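PDB 2OO3: protein involved in catabolism of external DNA from Legionella pneumophila subsp. pneumophila, which probably methylates N6 of adenine 2030 in 23S rRNA, using S-adenosyl-L-methionine as the methyl donor. Local coordinates for residues Met213-Leu225 with Gly237-Phe249. Sequence-based numbering, arbitrary orientation. Where two conformers were deposited one is given.
With SO4 (sulfate ion), chain C.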
loop_
_atom_site.group_PDB
_atom_site.type_symbol
_atom_site.label_atom_id
_atom_site.label_comp_id
_atom_site.label_asym_id
_atom_site.label_seq_id
_atom_site.Cartn_x
_atom_site.Cartn_y
_atom_site.Cartn_z
ATOM N N MET A 213 -0.408 -13.392 10.808
ATOM C CA MET A 213 -1.487 -12.506 10.331
ATOM C C MET A 213 -2.846 -13.217 10.421
ATOM O O MET A 213 -3.858 -12.625 10.831
ATOM C CB MET A 213 -1.243 -12.046 8.877
ATOM C CG MET A 213 -0.081 -11.046 8.725
ATOM S SD MET A 213 -0.095 -9.550 9.825
ATOM C CE MET A 213 -1.765 -8.893 9.497
ATOM N N ARG A 214 -2.853 -14.501 10.067
ATOM C CA ARG A 214 -4.101 -15.265 10.055
ATOM C C ARG A 214 -4.723 -15.368 11.439
ATOM O O ARG A 214 -5.937 -15.311 11.567
ATOM C CB ARG A 214 -3.898 -16.635 9.415
ATOM C CG ARG A 214 -5.145 -17.219 8.809
ATOM C CD ARG A 214 -4.855 -18.016 7.492
ATOM N NE ARG A 214 -3.609 -18.771 7.553
ATOM C CZ ARG A 214 -2.583 -18.642 6.704
ATOM N NH1 ARG A 214 -2.656 -17.811 5.658
ATOM N NH2 ARG A 214 -1.485 -19.388 6.881
ATOM N N GLU A 215 -3.900 -15.441 12.475
ATOM C CA GLU A 215 -4.396 -15.527 13.855
ATOM C C GLU A 215 -5.145 -14.290 14.387
ATOM O O GLU A 215 -5.925 -14.397 15.343
ATOM C CB GLU A 215 -3.238 -15.900 14.787
ATOM C CG GLU A 215 -2.655 -17.296 14.452
ATOM C CD GLU A 215 -1.356 -17.607 15.189
ATOM O OE1 GLU A 215 -0.892 -16.767 16.007
ATOM O OE2 GLU A 215 -0.782 -18.691 14.937
ATOM N N ILE A 216 -4.911 -13.126 13.778
ATOM C CA ILE A 216 -5.442 -11.862 14.292
ATOM C C ILE A 216 -6.963 -11.755 14.099
ATOM O O ILE A 216 -7.705 -11.387 15.026
ATOM C CB ILE A 216 -4.713 -10.672 13.652
ATOM C CG1 ILE A 216 -3.216 -10.751 13.995
ATOM C CG2 ILE A 216 -5.330 -9.320 14.114
ATOM C CD1 ILE A 216 -2.354 -9.695 13.283
ATOM N N SER A 217 -7.418 -12.111 12.903
ATOM C CA SER A 217 -8.797 -11.956 12.514
ATOM C C SER A 217 -9.099 -12.790 11.289
ATOM O O SER A 217 -8.264 -12.958 10.398
ATOM C CB SER A 217 -9.110 -10.470 12.230
ATOM O OG SER A 217 -10.444 -10.332 11.792
ATOM N N SER A 218 -10.309 -13.320 11.263
ATOM C CA SER A 218 -10.819 -14.071 10.137
ATOM C C SER A 218 -11.575 -13.176 9.158
ATOM O O SER A 218 -12.025 -13.638 8.087
ATOM C CB SER A 218 -11.795 -15.114 10.661
ATOM O OG SER A 218 -12.744 -14.434 11.459
ATOM N N LYS A 219 -11.748 -11.902 9.494
ATOM C CA LYS A 219 -12.404 -11.004 8.527
ATOM C C LYS A 219 -11.264 -10.385 7.728
ATOM O O LYS A 219 -10.857 -9.228 7.977
ATOM C CB LYS A 219 -13.211 -9.894 9.206
ATOM C CG LYS A 219 -14.441 -10.363 9.994
ATOM C CD LYS A 219 -15.265 -9.138 10.430
ATOM C CE LYS A 219 -15.666 -9.220 11.879
ATOM N NZ LYS A 219 -14.553 -8.843 12.799
ATOM N N SER A 220 -10.725 -11.162 6.797
ATOM C CA SER A 220 -9.446 -10.803 6.177
ATOM C C SER A 220 -9.454 -11.197 4.704
ATOM O O SER A 220 -10.225 -12.081 4.286
ATOM C CB SER A 220 -8.326 -11.566 6.898
ATOM O OG SER A 220 -8.457 -12.967 6.653
ATOM N N VAL A 221 -8.633 -10.528 3.907
ATOM C CA VAL A 221 -8.369 -10.991 2.560
ATOM C C VAL A 221 -6.869 -10.886 2.318
ATOM O O VAL A 221 -6.196 -9.943 2.802
ATOM C CB VAL A 221 -9.260 -10.287 1.472
ATOM C CG1 VAL A 221 -8.973 -8.768 1.378
ATOM C CG2 VAL A 221 -9.041 -10.918 0.109
ATOM N N ARG A 222 -6.336 -11.885 1.627
ATOM C CA ARG A 222 -4.943 -11.880 1.243
ATOM C C ARG A 222 -4.912 -11.825 -0.271
ATOM O O ARG A 222 -5.646 -12.577 -0.916
ATOM C CB ARG A 222 -4.278 -13.166 1.747
ATOM C CG ARG A 222 -3.118 -13.575 0.872
ATOM C CD ARG A 222 -2.171 -14.494 1.560
ATOM N NE ARG A 222 -2.605 -15.872 1.606
ATOM C CZ ARG A 222 -1.850 -16.914 1.213
ATOM N NH1 ARG A 222 -0.623 -16.751 0.706
ATOM N NH2 ARG A 222 -2.329 -18.139 1.331
ATOM N N ILE A 223 -4.135 -10.901 -0.841
ATOM C CA ILE A 223 -3.956 -10.840 -2.279
ATOM C C ILE A 223 -2.458 -10.953 -2.604
ATOM O O ILE A 223 -1.608 -10.467 -1.843
ATOM C CB ILE A 223 -4.592 -9.561 -2.863
ATOM C CG1 ILE A 223 -3.842 -8.316 -2.372
ATOM C CG2 ILE A 223 -6.092 -9.505 -2.467
ATOM C CD1 ILE A 223 -4.256 -6.993 -3.104
ATOM N N GLU A 224 -2.118 -11.660 -3.683
ATOM C CA GLU A 224 -0.710 -11.793 -4.046
ATOM C C GLU A 224 -0.586 -11.730 -5.550
ATOM O O GLU A 224 -1.518 -12.069 -6.256
ATOM C CB GLU A 224 -0.090 -13.101 -3.526
ATOM C CG GLU A 224 -0.063 -13.201 -2.020
ATOM C CD GLU A 224 0.739 -14.397 -1.497
ATOM O OE1 GLU A 224 1.202 -15.226 -2.327
ATOM O OE2 GLU A 224 0.876 -14.502 -0.263
ATOM N N LEU A 225 0.572 -11.276 -6.003
ATOM C CA LEU A 225 0.903 -11.138 -7.410
ATOM C C LEU A 225 2.282 -11.760 -7.548
ATOM O O LEU A 225 3.209 -11.376 -6.845
ATOM C CB LEU A 225 0.943 -9.639 -7.767
ATOM C CG LEU A 225 1.322 -9.197 -9.180
ATOM C CD1 LEU A 225 0.329 -9.697 -10.211
ATOM C CD2 LEU A 225 1.417 -7.670 -9.264
ATOM N N GLY A 237 7.647 -11.959 -6.028
ATOM C CA GLY A 237 6.216 -11.661 -5.938
ATOM C C GLY A 237 6.002 -10.866 -4.689
ATOM O O GLY A 237 6.949 -10.621 -3.922
ATOM N N CYS A 238 4.755 -10.480 -4.448
ATOM C CA CYS A 238 4.457 -9.758 -3.214
ATOM C C CYS A 238 2.972 -9.873 -2.923
ATOM O O CYS A 238 2.204 -10.398 -3.747
ATOM C CB CYS A 238 4.860 -8.276 -3.392
ATOM S SG CYS A 238 3.763 -7.386 -4.506
ATOM N N GLY A 239 2.548 -9.374 -1.776
ATOM C CA GLY A 239 1.125 -9.456 -1.445
ATOM C C GLY A 239 0.679 -8.383 -0.506
ATOM O O GLY A 239 1.510 -7.588 -0.019
ATOM N N LEU A 240 -0.631 -8.319 -0.286
ATOM C CA LEU A 240 -1.173 -7.492 0.820
ATOM C C LEU A 240 -2.196 -8.283 1.629
ATOM O O LEU A 240 -2.933 -9.107 1.090
ATOM C CB LEU A 240 -1.750 -6.141 0.331
ATOM C CG LEU A 240 -0.744 -5.234 -0.412
ATOM C CD1 LEU A 240 -0.935 -5.312 -1.937
ATOM C CD2 LEU A 240 -0.885 -3.796 0.032
ATOM N N TRP A 241 -2.176 -8.055 2.936
ATOM C CA TRP A 241 -3.092 -8.675 3.865
ATOM C C TRP A 241 -3.974 -7.558 4.415
ATOM O O TRP A 241 -3.460 -6.568 4.940
ATOM C CB TRP A 241 -2.314 -9.369 4.993
ATOM C CG TRP A 241 -3.248 -10.155 5.884
ATOM C CD1 TRP A 241 -4.123 -9.658 6.803
ATOM C CD2 TRP A 241 -3.411 -11.568 5.898
ATOM N NE1 TRP A 241 -4.821 -10.679 7.409
ATOM C CE2 TRP A 241 -4.405 -11.865 6.860
ATOM C CE3 TRP A 241 -2.811 -12.624 5.185
ATOM C CZ2 TRP A 241 -4.823 -13.184 7.135
ATOM C CZ3 TRP A 241 -3.229 -13.956 5.469
ATOM C CH2 TRP A 241 -4.235 -14.206 6.419
ATOM N N ILE A 242 -5.290 -7.696 4.253
ATOM C CA ILE A 242 -6.214 -6.639 4.659
ATOM C C ILE A 242 -7.180 -7.200 5.679
ATOM O O ILE A 242 -7.782 -8.249 5.449
ATOM C CB ILE A 242 -6.986 -6.005 3.435
ATOM C CG1 ILE A 242 -5.982 -5.383 2.447
ATOM C CG2 ILE A 242 -7.960 -4.927 3.926
ATOM C CD1 ILE A 242 -6.482 -5.159 1.065
ATOM N N ILE A 243 -7.248 -6.540 6.826
ATOM C CA ILE A 243 -8.241 -6.837 7.855
ATOM C C ILE A 243 -9.376 -5.827 7.745
ATOM O O ILE A 243 -9.142 -4.620 7.619
ATOM C CB ILE A 243 -7.632 -6.751 9.252
ATOM C CG1 ILE A 243 -6.465 -7.760 9.367
ATOM C CG2 ILE A 243 -8.706 -7.018 10.357
ATOM C CD1 ILE A 243 -5.577 -7.589 10.651
ATOM N N ASN A 244 -10.597 -6.346 7.778
ATOM C CA ASN A 244 -11.815 -5.572 7.563
ATOM C C ASN A 244 -11.884 -4.976 6.162
ATOM O O ASN A 244 -12.126 -3.778 5.995
ATOM C CB ASN A 244 -11.954 -4.532 8.680
ATOM C CG ASN A 244 -12.162 -5.203 10.044
ATOM O OD1 ASN A 244 -12.847 -6.236 10.143
ATOM N ND2 ASN A 244 -11.568 -4.639 11.085
ATOM N N PRO A 245 -11.659 -5.815 5.130
ATOM C CA PRO A 245 -11.696 -5.203 3.819
ATOM C C PRO A 245 -13.118 -4.745 3.446
ATOM O O PRO A 245 -14.116 -5.316 3.946
ATOM C CB PRO A 245 -11.229 -6.326 2.889
ATOM C CG PRO A 245 -11.649 -7.600 3.608
ATOM C CD PRO A 245 -11.387 -7.270 5.071
ATOM N N PRO A 246 -13.212 -3.715 2.587
ATOM C CA PRO A 246 -14.499 -3.168 2.189
ATOM C C PRO A 246 -15.311 -4.135 1.384
ATOM O O PRO A 246 -14.768 -5.047 0.702
ATOM C CB PRO A 246 -14.124 -1.990 1.304
ATOM C CG PRO A 246 -12.678 -1.634 1.733
ATOM C CD PRO A 246 -12.101 -2.997 1.944
ATOM N N TYR A 247 -16.614 -3.972 1.569
ATOM C CA TYR A 247 -17.634 -4.340 0.619
ATOM C C TYR A 247 -17.228 -4.112 -0.840
ATOM O O TYR A 247 -16.998 -2.956 -1.287
ATOM C CB TYR A 247 -18.892 -3.489 0.900
ATOM C CG TYR A 247 -20.157 -4.034 0.266
ATOM C CD1 TYR A 247 -20.556 -5.367 0.483
ATOM C CD2 TYR A 247 -20.957 -3.222 -0.558
ATOM C CE1 TYR A 247 -21.729 -5.879 -0.108
ATOM C CE2 TYR A 247 -22.123 -3.717 -1.149
ATOM C CZ TYR A 247 -22.501 -5.042 -0.919
ATOM O OH TYR A 247 -23.658 -5.521 -1.492
ATOM N N THR A 248 -17.170 -5.219 -1.564
ATOM C CA THR A 248 -16.912 -5.265 -2.999
ATOM C C THR A 248 -15.422 -5.268 -3.361
ATOM O O THR A 248 -15.073 -5.439 -4.532
ATOM C CB THR A 248 -17.646 -4.152 -3.812
ATOM O OG1 THR A 248 -16.974 -2.898 -3.611
ATOM C CG2 THR A 248 -19.146 -4.044 -3.425
ATOM N N PHE A 249 -14.544 -5.099 -2.371
ATOM C CA PHE A 249 -13.101 -5.030 -2.645
ATOM C C PHE A 249 -12.528 -6.331 -3.240
ATOM O O PHE A 249 -11.739 -6.269 -4.166
ATOM C CB PHE A 249 -12.328 -4.631 -1.367
ATOM C CG PHE A 249 -10.842 -4.645 -1.539
ATOM C CD1 PHE A 249 -10.188 -3.554 -2.100
ATOM C CD2 PHE A 249 -10.103 -5.763 -1.172
ATOM C CE1 PHE A 249 -8.797 -3.564 -2.264
ATOM C CE2 PHE A 249 -8.730 -5.802 -1.349
ATOM C CZ PHE A 249 -8.072 -4.697 -1.913
HETATM S S SO4 C . -12.760 -12.088 14.115
HETATM O O1 SO4 C . -12.718 -11.108 13.035
HETATM O O2 SO4 C . -12.060 -11.532 15.273
HETATM O O3 SO4 C . -14.159 -12.340 14.454
HETATM O O4 SO4 C . -12.097 -13.331 13.736
HETATM O O HOH W 1 -6.053 -11.298 9.869
HETATM O O HOH W 2 -12.081 -8.086 12.231
#
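Trp241 packs against the last turn of helix 203-216, where Met213 covers one face of its indole. Strands 220-226 and 237-243 form an antiparallel beta hairpin in the mixed sheet of the Rossmann-like methyltransferase fold, with 237-243 next to 193-200 and 220-226 next to 270-275. Met213 CB lies 3.8 Å from the centroid of the five-membered ring of Trp241, a CH-pi contact. The Met213 chain bends at chi2 and chi3 (-52° and -53°), which brings CE back to Trp241 CD1 at 3.7 Å. The Arg214 side chain runs across that of Trp241 at about a right angle, with Arg214 CB 3.9 Å from Trp241 CH2. Ser220 and Arg222, on the same face of the sheet, touch the ring through their CB atoms. Arg222 NH1 forms a salt bridge with Glu224 OE2, and its NH2 pairs with Glu274. Glu224 OE2 also hydrogen-bonds Tyr198 OH on strand 193-200. On the other face, Val221 CG1 packs on Pro245 CB at 3.7 Å and meets the edge of the Phe249 ring. Ile223 CD1 meets Leu240 CD1 there, and the Leu240 side chain is about 7 Å from that of Asp166, the predicted proton acceptor. Six backbone hydrogen bonds join the strands, and a seventh, Asn244 N to Lys219 O, continues the ladder. Trp241 NE1 donates to a water at 2.8 Å, which donates to Met213 O and Ser217 O.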